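Local coordinates for protein glycogen synthase (PDB 6GNF) that belongs to the bacterial glycogen (starch) synthases, two-domain glycosyltransferases of the GT-B fold, and holds ADP in the cleft between its domains, at residues Pro348-Phe353 and Leu503-Gly507; Met372-Lys376 and Tyr403-Lys407; Leu428-Phe433 and Met470-Pro476. All blocks are in the same frame, centred on the assembly; numbering follows the deposited sequence.

Interaction 1 (Pro348-Phe353 and Leu503-Gly507); sequences PDIPLF and LQEYG
Over one face of the Tyr506 ring sits Pro351, in a CH-pi contact that packs the loop after helix 485-503 against the residues leading into strand 352-356 of a Rossmann-like parallel sheet. The geometry is nearly ideal: Pro351 CB stands 3.6 Å from the centroid of the Tyr506 ring and only 2° off its normal. At the ring's edge, near its plane, the backbone carbonyl of Asp349 approaches, with Asp349 O 3.4 Å from Tyr506 CE2. The second ring, that of Phe353, takes Leu503 at its edge, where Leu503 CG lies in plane 4.0 Å from Phe353 CZ. With CG anti to the backbone N (chi1 176°), the Tyr506 ring is carried from its loop toward 348-353, where Pro351 meets its face. No hydrogen bond crosses between the segments: Tyr506 OH is 3.3 Å from Pro348 O, but the angle is poor. That carbonyl and Ile350 O instead accept from Lys335, while Phe511 meets Tyr506 edge-to-face. Leucine and proline side chains cross at about a right angle, and packing is tightest here, with Leu503 CD2 3.5 Å from Pro351 CG.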
ATOM      1  N   PRO A 348      29.320  16.527  -3.429  1.00104.48           N
ATOM      2  CA  PRO A 348      28.272  16.185  -4.388  1.00103.97           C
ATOM      3  C   PRO A 348      28.715  15.215  -5.488  1.00102.74           C
ATOM      4  O   PRO A 348      27.876  14.792  -6.276  1.00104.03           O
ATOM      5  CB  PRO A 348      27.882  17.544  -4.977  1.00104.72           C
ATOM      6  CG  PRO A 348      29.110  18.369  -4.860  1.00105.95           C
ATOM      7  CD  PRO A 348      29.824  17.898  -3.626  1.00106.41           C
ATOM      8  N   ASP A 349      29.996  14.854  -5.536  1.00100.98           N
ATOM      9  CA  ASP A 349      30.496  13.904  -6.535  1.00101.09           C
ATOM     10  C   ASP A 349      30.469  12.444  -6.086  1.00 98.25           C
ATOM     11  O   ASP A 349      30.826  11.562  -6.864  1.00 98.82           O
ATOM     12  CB  ASP A 349      31.930  14.263  -6.939  1.00104.76           C
ATOM     13  CG  ASP A 349      32.022  15.618  -7.604  1.00107.08           C
ATOM     14  OD1 ASP A 349      30.965  16.183  -7.954  1.00107.52           O
ATOM     15  OD2 ASP A 349      33.153  16.104  -7.806  1.00111.87           O
ATOM     16  N   ILE A 350      30.117  12.187  -4.829  1.00 96.49           N
ATOM     17  CA  ILE A 350      29.969  10.811  -4.348  1.00 94.21           C
ATOM     18  C   ILE A 350      28.532  10.361  -4.581  1.00 89.59           C
ATOM     19  O   ILE A 350      27.612  10.988  -4.061  1.00 85.75           O
ATOM     20  CB  ILE A 350      30.301  10.685  -2.849  1.00 95.70           C
ATOM     21  CG1 ILE A 350      31.780  10.998  -2.612  1.00 99.52           C
ATOM     22  CG2 ILE A 350      29.993   9.280  -2.343  1.00 94.60           C
ATOM     23  CD1 ILE A 350      32.124  11.268  -1.163  1.00101.58           C
ATOM     24  N   PRO A 351      28.336   9.270  -5.350  1.00 88.74           N
ATOM     25  CA  PRO A 351      26.966   8.828  -5.631  1.00 85.94           C
ATOM     26  C   PRO A 351      26.256   8.365  -4.365  1.00 83.24           C
ATOM     27  O   PRO A 351      26.832   7.608  -3.585  1.00 83.06           O
ATOM     28  CB  PRO A 351      27.159   7.662  -6.608  1.00 86.73           C
ATOM     29  CG  PRO A 351      28.535   7.162  -6.346  1.00 88.96           C
ATOM     30  CD  PRO A 351      29.341   8.355  -5.923  1.00 90.07           C
ATOM     31  N   LEU A 352      25.018   8.816  -4.177  1.00 80.51           N
ATOM     32  CA  LEU A 352      24.268   8.525  -2.961  1.00 78.59           C
ATOM     33  C   LEU A 352      23.020   7.706  -3.262  1.00 74.95           C
ATOM     34  O   LEU A 352      22.240   8.058  -4.141  1.00 74.21           O
ATOM     35  CB  LEU A 352      23.883   9.827  -2.257  1.00 79.22           C
ATOM     36  CG  LEU A 352      23.388   9.684  -0.812  1.00 79.17           C
ATOM     37  CD1 LEU A 352      23.778  10.895   0.015  1.00 81.40           C
ATOM     38  CD2 LEU A 352      21.886   9.479  -0.732  1.00 77.42           C
ATOM     39  N   PHE A 353      22.848   6.616  -2.513  1.00 72.94           N
ATOM     40  CA  PHE A 353      21.673   5.745  -2.599  1.00 70.69           C
ATOM     41  C   PHE A 353      20.766   5.965  -1.392  1.00 68.99           C
ATOM     42  O   PHE A 353      21.238   6.029  -0.261  1.00 69.84           O
ATOM     43  CB  PHE A 353      22.100   4.276  -2.611  1.00 71.14           C
ATOM     44  CG  PHE A 353      22.813   3.856  -3.862  1.00 72.62           C
ATOM     45  CD1 PHE A 353      24.177   4.046  -3.995  1.00 74.63           C
ATOM     46  CD2 PHE A 353      22.119   3.248  -4.901  1.00 71.78           C
ATOM     47  CE1 PHE A 353      24.838   3.649  -5.146  1.00 76.73           C
ATOM     48  CE2 PHE A 353      22.772   2.851  -6.056  1.00 73.76           C
ATOM     49  CZ  PHE A 353      24.135   3.050  -6.181  1.00 75.79           C
ATOM     50  N   LEU A 503      26.083   2.562 -11.251  1.00 84.96           N
ATOM     51  CA  LEU A 503      27.296   3.340 -10.989  1.00 87.31           C
ATOM     52  C   LEU A 503      28.212   3.413 -12.207  1.00 89.97           C
ATOM     53  O   LEU A 503      28.982   4.353 -12.341  1.00 91.31           O
ATOM     54  CB  LEU A 503      28.062   2.779  -9.786  1.00 88.24           C
ATOM     55  CG  LEU A 503      27.408   2.982  -8.412  1.00 87.03           C
ATOM     56  CD1 LEU A 503      28.235   2.313  -7.325  1.00 88.37           C
ATOM     57  CD2 LEU A 503      27.216   4.460  -8.098  1.00 86.63           C
ATOM     58  N   GLN A 504      28.126   2.425 -13.093  1.00 91.82           N
ATOM     59  CA  GLN A 504      28.857   2.455 -14.353  1.00 93.36           C
ATOM     60  C   GLN A 504      28.524   3.692 -15.183  1.00 93.04           C
ATOM     61  O   GLN A 504      29.356   4.164 -15.945  1.00 95.08           O
ATOM     62  CB  GLN A 504      28.527   1.220 -15.181  1.00 95.37           C
ATOM     63  CG  GLN A 504      29.123  -0.081 -14.648  1.00 97.80           C
ATOM     64  CD  GLN A 504      30.456  -0.417 -15.276  1.00103.00           C
ATOM     65  OE1 GLN A 504      31.137   0.460 -15.811  1.00107.15           O
ATOM     66  NE2 GLN A 504      30.857  -1.677 -15.186  1.00105.61           N
ATOM     67  N   GLU A 505      27.309   4.215 -15.027  1.00 90.00           N
ATOM     68  CA  GLU A 505      26.877   5.411 -15.759  1.00 90.44           C
ATOM     69  C   GLU A 505      26.876   6.687 -14.921  1.00 88.63           C
ATOM     70  O   GLU A 505      26.632   7.769 -15.454  1.00 88.71           O
ATOM     71  CB  GLU A 505      25.474   5.205 -16.330  1.00 89.49           C
ATOM     72  CG  GLU A 505      25.398   4.195 -17.460  1.00 91.88           C
ATOM     73  CD  GLU A 505      24.002   4.071 -18.041  1.00 92.07           C
ATOM     74  OE1 GLU A 505      23.733   3.028 -18.670  1.00 93.06           O
ATOM     75  OE2 GLU A 505      23.173   4.994 -17.883  1.00 91.67           O
ATOM     76  N   TYR A 506      27.148   6.578 -13.623  1.00 87.15           N
ATOM     77  CA  TYR A 506      27.067   7.737 -12.739  1.00 86.72           C
ATOM     78  C   TYR A 506      27.957   8.874 -13.233  1.00 89.08           C
ATOM     79  O   TYR A 506      29.134   8.666 -13.524  1.00 88.86           O
ATOM     80  CB  TYR A 506      27.452   7.375 -11.301  1.00 86.11           C
ATOM     81  CG  TYR A 506      27.462   8.577 -10.377  1.00 86.20           C
ATOM     82  CD1 TYR A 506      26.277   9.219 -10.025  1.00 84.38           C
ATOM     83  CD2 TYR A 506      28.654   9.084  -9.873  1.00 87.66           C
ATOM     84  CE1 TYR A 506      26.283  10.327  -9.192  1.00 85.03           C
ATOM     85  CE2 TYR A 506      28.668  10.193  -9.043  1.00 87.68           C
ATOM     86  CZ  TYR A 506      27.478  10.811  -8.706  1.00 86.33           C
ATOM     87  OH  TYR A 506      27.452  11.906  -7.883  1.00 87.55           O
ATOM     88  N   GLY A 507      27.387  10.075 -13.300  1.00 89.94           N
ATOM     89  CA  GLY A 507      28.124  11.275 -13.698  1.00 92.75           C
ATOM     90  C   GLY A 507      28.309  11.498 -15.193  1.00 95.59           C
ATOM     91  O   GLY A 507      28.748  12.574 -15.607  1.00 98.10           O
TER

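Interaction 2 (Met372-Lys376 and Tyr403-Lys407); sequences MPKLK and YPFAK
Met372 and Tyr403 cross obliquely, the beta carbon of Met372 set over one face of the Tyr403 ring, and this pairing joins two consecutive beta-alpha-beta crossovers of a Rossmann-like sheet. Residues 372-376 come from the helical part between strands 352-356 and 381-385. Residues 403-407 hold the type I turn, Tyr403 to Ala406, that leads from helix 390-402, and the start of strand 406-409, an outermost strand of the sheet.

The evidence for a face contact is direct: Met372 CB lies 3.4 Å from the centroid of the Tyr403 ring, 12° off its normal, a CH-pi contact. From there the methionine chain bends at chi2 (-72°), which carries its sulfur along the ring and on toward the turn. SD sits obliquely to both rings, 4.6 Å from the Tyr403 centroid and farther from that of Phe405, giving two Met-aromatic contacts. It also reaches the methyl of Ala406, with Met372 SD 3.7 Å from Ala406 CB. At the hydroxyl end of the tyrosine the Pro373 ring comes in, Pro373 CG being 3.5 Å from Tyr403 OH.

Phe405 points its ring end at the helix, and its side chain runs antiparallel to that of Met372, whose SD passes 4.0 Å from Phe405 CE1. One face of the phenylalanine ring is overlain by Tyr403 CB, off centre toward the rim. Leu375 CB and Lys376 CB approach this ring obliquely, Leu375 CB lying 3.8 Å from Phe405 CE1. Leu375 also packs on Met499 of helix 485-503. No hydrogen bond links the two segments; the nearest carbonyl approach is at the phenylalanine edge, in plane, where Met372 O is 3.8 Å from Phe405 CZ.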
ATOM      1  N   MET A 372      26.645  -4.169   3.904  1.00 87.23           N
ATOM      2  CA  MET A 372      27.597  -3.104   4.259  1.00 89.17           C
ATOM      3  C   MET A 372      29.071  -3.468   4.075  1.00 91.79           C
ATOM      4  O   MET A 372      29.825  -2.670   3.517  1.00 93.19           O
ATOM      5  CB  MET A 372      27.354  -2.612   5.691  1.00 89.68           C
ATOM      6  CG  MET A 372      26.062  -1.825   5.857  1.00 87.98           C
ATOM      7  SD  MET A 372      26.148  -0.185   5.108  1.00 87.14           S
ATOM      8  CE  MET A 372      24.414   0.134   4.785  1.00 84.16           C
ATOM      9  N   PRO A 373      29.486  -4.674   4.512  1.00 94.36           N
ATOM     10  CA  PRO A 373      30.893  -5.046   4.321  1.00 97.14           C
ATOM     11  C   PRO A 373      31.339  -4.984   2.858  1.00 97.61           C
ATOM     12  O   PRO A 373      32.462  -4.562   2.581  1.00100.89           O
ATOM     13  CB  PRO A 373      30.954  -6.486   4.846  1.00 98.51           C
ATOM     14  CG  PRO A 373      29.805  -6.596   5.794  1.00 97.57           C
ATOM     15  CD  PRO A 373      28.731  -5.731   5.214  1.00 93.85           C
ATOM     16  N   LYS A 374      30.459  -5.366   1.935  1.00 96.00           N
ATOM     17  CA  LYS A 374      30.776  -5.328   0.508  1.00 96.44           C
ATOM     18  C   LYS A 374      30.592  -3.945  -0.119  1.00 94.79           C
ATOM     19  O   LYS A 374      31.109  -3.685  -1.200  1.00 95.39           O
ATOM     20  CB  LYS A 374      29.912  -6.329  -0.260  1.00 96.79           C
ATOM     21  CG  LYS A 374      30.231  -7.791   0.023  1.00100.48           C
ATOM     22  CD  LYS A 374      29.944  -8.652  -1.201  1.00101.96           C
ATOM     23  CE  LYS A 374      30.093 -10.137  -0.912  1.00104.53           C
ATOM     24  NZ  LYS A 374      28.852 -10.689  -0.307  1.00104.21           N
ATOM     25  N   LEU A 375      29.809  -3.088   0.522  1.00 93.95           N
ATOM     26  CA  LEU A 375      29.452  -1.796  -0.074  1.00 94.53           C
ATOM     27  C   LEU A 375      30.595  -0.782  -0.104  1.00 97.36           C
ATOM     28  O   LEU A 375      30.663   0.065  -1.004  1.00 95.82           O
ATOM     29  CB  LEU A 375      28.243  -1.185   0.642  1.00 92.25           C
ATOM     30  CG  LEU A 375      26.890  -1.841   0.365  1.00 90.72           C
ATOM     31  CD1 LEU A 375      25.806  -1.166   1.191  1.00 89.51           C
ATOM     32  CD2 LEU A 375      26.540  -1.801  -1.116  1.00 90.27           C
ATOM     33  N   LYS A 376      31.498  -0.855   0.868  1.00101.04           N
ATOM     34  CA  LYS A 376      32.587   0.116   0.944  1.00104.52           C
ATOM     35  C   LYS A 376      33.404   0.151  -0.350  1.00106.76           C
ATOM     36  O   LYS A 376      33.905   1.202  -0.747  1.00103.78           O
ATOM     37  CB  LYS A 376      33.504  -0.165   2.137  1.00108.23           C
ATOM     38  CG  LYS A 376      34.332   1.047   2.520  1.00111.52           C
ATOM     39  CD  LYS A 376      35.087   0.867   3.825  1.00116.49           C
ATOM     40  CE  LYS A 376      35.657   2.199   4.295  1.00118.95           C
ATOM     41  NZ  LYS A 376      36.796   2.039   5.241  1.00122.69           N
ATOM     42  N   TYR A 403      30.207   1.846   9.714  1.00103.06           N
ATOM     43  CA  TYR A 403      30.272   2.266   8.312  1.00101.54           C
ATOM     44  C   TYR A 403      30.022   3.769   8.177  1.00101.17           C
ATOM     45  O   TYR A 403      28.871   4.215   8.283  1.00 99.30           O
ATOM     46  CB  TYR A 403      29.263   1.463   7.492  1.00 99.51           C
ATOM     47  CG  TYR A 403      29.433  -0.021   7.694  1.00 99.18           C
ATOM     48  CD1 TYR A 403      30.464  -0.709   7.063  1.00100.34           C
ATOM     49  CD2 TYR A 403      28.589  -0.732   8.543  1.00 97.94           C
ATOM     50  CE1 TYR A 403      30.644  -2.069   7.257  1.00101.18           C
ATOM     51  CE2 TYR A 403      28.759  -2.092   8.743  1.00 99.25           C
ATOM     52  CZ  TYR A 403      29.789  -2.754   8.097  1.00100.91           C
ATOM     53  OH  TYR A 403      29.965  -4.100   8.287  1.00104.13           O
ATOM     54  N   PRO A 404      31.100   4.552   7.943  1.00102.60           N
ATOM     55  CA  PRO A 404      30.991   6.013   7.904  1.00101.87           C
ATOM     56  C   PRO A 404      30.222   6.537   6.689  1.00 99.80           C
ATOM     57  O   PRO A 404      29.599   7.597   6.771  1.00100.30           O
ATOM     58  CB  PRO A 404      32.454   6.476   7.872  1.00105.34           C
ATOM     59  CG  PRO A 404      33.202   5.352   7.246  1.00105.82           C
ATOM     60  CD  PRO A 404      32.464   4.092   7.607  1.00105.42           C
ATOM     61  N   PHE A 405      30.237   5.780   5.592  1.00 98.54           N
ATOM     62  CA  PHE A 405      29.534   6.159   4.357  1.00 94.66           C
ATOM     63  C   PHE A 405      28.024   5.912   4.409  1.00 90.96           C
ATOM     64  O   PHE A 405      27.320   6.230   3.457  1.00 90.25           O
ATOM     65  CB  PHE A 405      30.124   5.414   3.155  1.00 95.09           C
ATOM     66  CG  PHE A 405      30.014   3.916   3.252  1.00 95.33           C
ATOM     67  CD1 PHE A 405      28.870   3.258   2.814  1.00 92.87           C
ATOM     68  CD2 PHE A 405      31.055   3.163   3.783  1.00 96.44           C
ATOM     69  CE1 PHE A 405      28.765   1.880   2.907  1.00 93.34           C
ATOM     70  CE2 PHE A 405      30.954   1.787   3.883  1.00 97.50           C
ATOM     71  CZ  PHE A 405      29.809   1.144   3.441  1.00 96.28           C
ATOM     72  N   ALA A 406      27.531   5.360   5.513  1.00 89.82           N
ATOM     73  CA  ALA A 406      26.126   4.992   5.615  1.00 87.49           C
ATOM     74  C   ALA A 406      25.487   5.579   6.855  1.00 86.23           C
ATOM     75  O   ALA A 406      26.166   5.854   7.837  1.00 88.45           O
ATOM     76  CB  ALA A 406      25.979   3.476   5.624  1.00 87.88           C
ATOM     77  N   LYS A 407      24.165   5.694   6.819  1.00 83.88           N
ATOM     78  CA  LYS A 407      23.415   6.269   7.915  1.00 83.56           C
ATOM     79  C   LYS A 407      22.023   5.665   7.964  1.00 81.85           C
ATOM     80  O   LYS A 407      21.333   5.608   6.949  1.00 80.89           O
ATOM     81  CB  LYS A 407      23.328   7.784   7.743  1.00 84.87           C
ATOM     82  CG  LYS A 407      22.410   8.481   8.731  1.00 86.33           C
ATOM     83  CD  LYS A 407      22.970   8.463  10.141  1.00 89.90           C
ATOM     84  CE  LYS A 407      21.974   9.095  11.098  1.00 90.99           C
ATOM     85  NZ  LYS A 407      22.593   9.350  12.423  1.00 94.94           N
TER

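Interaction 3 (Leu428-Phe433 and Met470-Pro476); sequences LMPSRF and MNKIPMP
The methyl end of Met470 fills the apolar centre, its extended chain crossing Leu428 at about a right angle, with Met470 CE 3.6 Å from Leu428 CD1. The same methyl touches the proline, Met470 CE being 3.8 Å from Pro430 CB. Farther along, Ile473 CG2 lies over one face of the Arg432 guanidinium and 3.8 Å from Arg432 CG. Met475 SD meets the edge of the Phe433 ring, a Met-aromatic contact 5.0 Å from its centroid.

The polar edge begins at Arg432, whose extended chain carries NE to the carbonyl of Pro474. Arg432 NE donates to Pro474 O over 3.2 Å with an N-H...O angle of 150°; the oxygen lies in the guanidinium plane, while the donor is tilted 33° from the carbonyl plane. A water bridges Arg432 NH2 to the same carbonyl, and another joins Ser431 O to Ile473 N. Arg432 NH1 has its own partners, Asp366 in a salt bridge and Asn361 O, which would further restrain the guanidinium.

The loop so fixed follows the carboxy-terminal end of strand 426-429, the usual place for a ligand site in a Rossmann-like domain, and Met429's side chain lies about 5 Å from the bound ADP.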
ATOM      1  N   LEU A 428      16.816   3.257  -3.930  1.00 66.17           N
ATOM      2  CA  LEU A 428      17.167   1.847  -3.813  1.00 66.58           C
ATOM      3  C   LEU A 428      16.026   1.041  -3.200  1.00 66.24           C
ATOM      4  O   LEU A 428      15.646   1.281  -2.050  1.00 65.04           O
ATOM      5  CB  LEU A 428      18.414   1.729  -2.942  1.00 69.06           C
ATOM      6  CG  LEU A 428      19.127   0.387  -2.823  1.00 71.91           C
ATOM      7  CD1 LEU A 428      19.775   0.009  -4.140  1.00 73.42           C
ATOM      8  CD2 LEU A 428      20.175   0.456  -1.722  1.00 74.41           C
ATOM      9  N   MET A 429      15.462   0.111  -3.979  1.00 66.23           N
ATOM     10  CA  MET A 429      14.336  -0.717  -3.535  1.00 63.02           C
ATOM     11  C   MET A 429      14.580  -2.208  -3.792  1.00 62.98           C
ATOM     12  O   MET A 429      14.095  -2.759  -4.784  1.00 62.16           O
ATOM     13  CB  MET A 429      13.056  -0.293  -4.254  1.00 61.82           C
ATOM     14  CG  MET A 429      12.707   1.177  -4.086  1.00 61.15           C
ATOM     15  SD  MET A 429      11.186   1.600  -4.946  1.00 59.32           S
ATOM     16  CE  MET A 429       9.987   0.717  -3.970  1.00 57.00           C
ATOM     17  N   PRO A 430      15.279  -2.885  -2.867  1.00 63.08           N
ATOM     18  CA  PRO A 430      15.551  -4.314  -2.991  1.00 63.73           C
ATOM     19  C   PRO A 430      14.385  -5.174  -2.499  1.00 61.92           C
ATOM     20  O   PRO A 430      14.563  -6.034  -1.631  1.00 61.01           O
ATOM     21  CB  PRO A 430      16.779  -4.494  -2.099  1.00 65.93           C
ATOM     22  CG  PRO A 430      16.569  -3.505  -1.010  1.00 65.61           C
ATOM     23  CD  PRO A 430      15.896  -2.321  -1.653  1.00 64.68           C
ATOM     24  N   SER A 431      13.202  -4.941  -3.059  1.00 59.72           N
ATOM     25  CA  SER A 431      12.000  -5.633  -2.622  1.00 58.94           C
ATOM     26  C   SER A 431      12.017  -7.099  -3.047  1.00 59.75           C
ATOM     27  O   SER A 431      12.468  -7.431  -4.137  1.00 61.58           O
ATOM     28  CB  SER A 431      10.749  -4.949  -3.185  1.00 56.78           C
ATOM     29  OG  SER A 431      10.685  -3.596  -2.768  1.00 54.65           O
ATOM     30  N   ARG A 432      11.512  -7.968  -2.177  1.00 60.03           N
ATOM     31  CA  ARG A 432      11.335  -9.382  -2.494  1.00 61.21           C
ATOM     32  C   ARG A 432      10.044  -9.622  -3.273  1.00 60.29           C
ATOM     33  O   ARG A 432       9.951 -10.565  -4.048  1.00 61.57           O
ATOM     34  CB  ARG A 432      11.351 -10.222  -1.219  1.00 62.48           C
ATOM     35  CG  ARG A 432      12.705 -10.227  -0.523  1.00 63.92           C
ATOM     36  CD  ARG A 432      12.732 -11.188   0.650  1.00 65.05           C
ATOM     37  NE  ARG A 432      14.090 -11.358   1.181  1.00 68.82           N
ATOM     38  CZ  ARG A 432      14.645 -10.635   2.156  1.00 69.99           C
ATOM     39  NH1 ARG A 432      13.979  -9.658   2.756  1.00 69.97           N
ATOM     40  NH2 ARG A 432      15.888 -10.895   2.535  1.00 71.95           N
ATOM     41  N   PHE A 433       9.033  -8.805  -3.018  1.00 58.96           N
ATOM     42  CA  PHE A 433       7.857  -8.714  -3.881  1.00 57.52           C
ATOM     43  C   PHE A 433       7.306  -7.294  -3.748  1.00 56.89           C
ATOM     44  O   PHE A 433       7.479  -6.654  -2.702  1.00 54.90           O
ATOM     45  CB  PHE A 433       6.810  -9.764  -3.507  1.00 56.37           C
ATOM     46  CG  PHE A 433       6.393  -9.715  -2.065  1.00 56.40           C
ATOM     47  CD1 PHE A 433       7.135 -10.371  -1.091  1.00 58.39           C
ATOM     48  CD2 PHE A 433       5.260  -9.007  -1.678  1.00 54.64           C
ATOM     49  CE1 PHE A 433       6.754 -10.329   0.241  1.00 57.58           C
ATOM     50  CE2 PHE A 433       4.874  -8.957  -0.346  1.00 54.26           C
ATOM     51  CZ  PHE A 433       5.626  -9.616   0.615  1.00 56.10           C
ATOM     52  N   MET A 470      17.991  -4.825 -10.434  1.00 70.39           N
ATOM     53  CA  MET A 470      18.869  -5.752  -9.735  1.00 72.39           C
ATOM     54  C   MET A 470      18.589  -7.164 -10.235  1.00 74.02           C
ATOM     55  O   MET A 470      17.682  -7.389 -11.038  1.00 73.44           O
ATOM     56  CB  MET A 470      18.550  -5.766  -8.240  1.00 73.08           C
ATOM     57  CG  MET A 470      18.561  -4.429  -7.541  1.00 72.60           C
ATOM     58  SD  MET A 470      17.851  -4.587  -5.897  1.00 70.69           S
ATOM     59  CE  MET A 470      17.996  -2.885  -5.362  1.00 70.85           C
ATOM     60  N   ASN A 471      19.339  -8.129  -9.716  1.00 74.57           N
ATOM     61  CA  ASN A 471      18.916  -9.515  -9.811  1.00 75.53           C
ATOM     62  C   ASN A 471      17.869  -9.757  -8.729  1.00 73.81           C
ATOM     63  O   ASN A 471      17.675  -8.921  -7.845  1.00 75.10           O
ATOM     64  CB  ASN A 471      20.101 -10.470  -9.658  1.00 77.50           C
ATOM     65  CG  ASN A 471      21.039 -10.441 -10.851  1.00 80.72           C
ATOM     66  OD1 ASN A 471      20.660 -10.039 -11.947  1.00 80.97           O
ATOM     67  ND2 ASN A 471      22.268 -10.903 -10.646  1.00 83.13           N
ATOM     68  N   LYS A 472      17.188 -10.891  -8.810  1.00 73.39           N
ATOM     69  CA  LYS A 472      16.100 -11.224  -7.890  1.00 72.05           C
ATOM     70  C   LYS A 472      16.590 -11.355  -6.449  1.00 71.48           C
ATOM     71  O   LYS A 472      17.609 -11.976  -6.197  1.00 74.63           O
ATOM     72  CB  LYS A 472      15.450 -12.537  -8.334  1.00 72.87           C
ATOM     73  CG  LYS A 472      14.220 -12.937  -7.547  1.00 72.57           C
ATOM     74  CD  LYS A 472      13.777 -14.341  -7.926  1.00 74.18           C
ATOM     75  CE  LYS A 472      12.595 -14.792  -7.089  1.00 72.70           C
ATOM     76  NZ  LYS A 472      11.380 -13.969  -7.358  1.00 71.38           N
ATOM     77  N   ILE A 473      15.852 -10.772  -5.512  1.00 69.89           N
ATOM     78  CA  ILE A 473      16.152 -10.909  -4.090  1.00 71.01           C
ATOM     79  C   ILE A 473      15.371 -12.118  -3.585  1.00 73.22           C
ATOM     80  O   ILE A 473      14.149 -12.075  -3.543  1.00 73.72           O
ATOM     81  CB  ILE A 473      15.738  -9.655  -3.282  1.00 69.79           C
ATOM     82  CG1 ILE A 473      16.257  -8.368  -3.945  1.00 69.12           C
ATOM     83  CG2 ILE A 473      16.231  -9.756  -1.843  1.00 69.82           C
ATOM     84  CD1 ILE A 473      17.763  -8.273  -4.075  1.00 71.11           C
ATOM     85  N   PRO A 474      16.070 -13.201  -3.215  1.00 77.97           N
ATOM     86  CA  PRO A 474      15.347 -14.445  -2.949  1.00 80.36           C
ATOM     87  C   PRO A 474      14.502 -14.395  -1.683  1.00 82.99           C
ATOM     88  O   PRO A 474      14.894 -13.767  -0.700  1.00 85.98           O
ATOM     89  CB  PRO A 474      16.460 -15.488  -2.832  1.00 82.84           C
ATOM     90  CG  PRO A 474      17.682 -14.723  -2.458  1.00 83.64           C
ATOM     91  CD  PRO A 474      17.521 -13.327  -2.980  1.00 81.15           C
ATOM     92  N   MET A 475      13.341 -15.047  -1.735  1.00 84.59           N
ATOM     93  CA  MET A 475      12.421 -15.121  -0.605  1.00 84.48           C
ATOM     94  C   MET A 475      12.898 -16.170   0.389  1.00 87.87           C
ATOM     95  O   MET A 475      13.638 -17.071   0.018  1.00 89.90           O
ATOM     96  CB  MET A 475      11.018 -15.504  -1.093  1.00 84.08           C
ATOM     97  CG  MET A 475      10.234 -14.373  -1.730  1.00 81.87           C
ATOM     98  SD  MET A 475       9.474 -13.285  -0.503  1.00 84.20           S
ATOM     99  CE  MET A 475       8.081 -14.258   0.049  1.00 82.57           C
ATOM    100  N   PRO A 476      12.426 -16.089   1.646  1.00 91.70           N
ATOM    101  CA  PRO A 476      12.666 -17.185   2.593  1.00 98.44           C
ATOM    102  C   PRO A 476      12.057 -18.491   2.072  1.00103.76           C
ATOM    103  O   PRO A 476      11.038 -18.438   1.384  1.00104.88           O
ATOM    104  CB  PRO A 476      11.943 -16.723   3.873  1.00 96.16           C
ATOM    105  CG  PRO A 476      11.648 -15.270   3.686  1.00 91.95           C
ATOM    106  CD  PRO A 476      11.538 -15.058   2.210  1.00 89.92           C
TER
HETATM  107  O   HOH W   1      13.361  -9.527  -5.780  1.00 54.88           O
HETATM  108  O   HOH W   2      12.074 -11.865  -4.907  1.00 59.74           O
HETATM  109  O   HOH W   3      17.468 -12.568   0.273  1.00 75.23           O

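How the interactions relate
All three contacts belong to one Rossmann-like domain and reach its six-stranded parallel sheet. Along the chain, interactions 2 and 3 follow in series, and both are nested inside the loop closed by interaction 1. Interaction 1 lies where strand 352-356 begins, about 15 Å centre to centre from interaction 2, which borders the outermost strand 406-409. Interaction 3 lies at the carboxy-terminal ends of strands 426-429 and 468-469, its centre about 22 Å and about 19 Å from those of interactions 1 and 2. Interactions 1 and 3 touch, Phe353 CD2 to Leu428 CD1 at 4.1 Å. Helix 485-503 spans all three: Leu503 belongs to interaction 1, Met499 packs on Leu375 and Leu428, and Met495 on Met470.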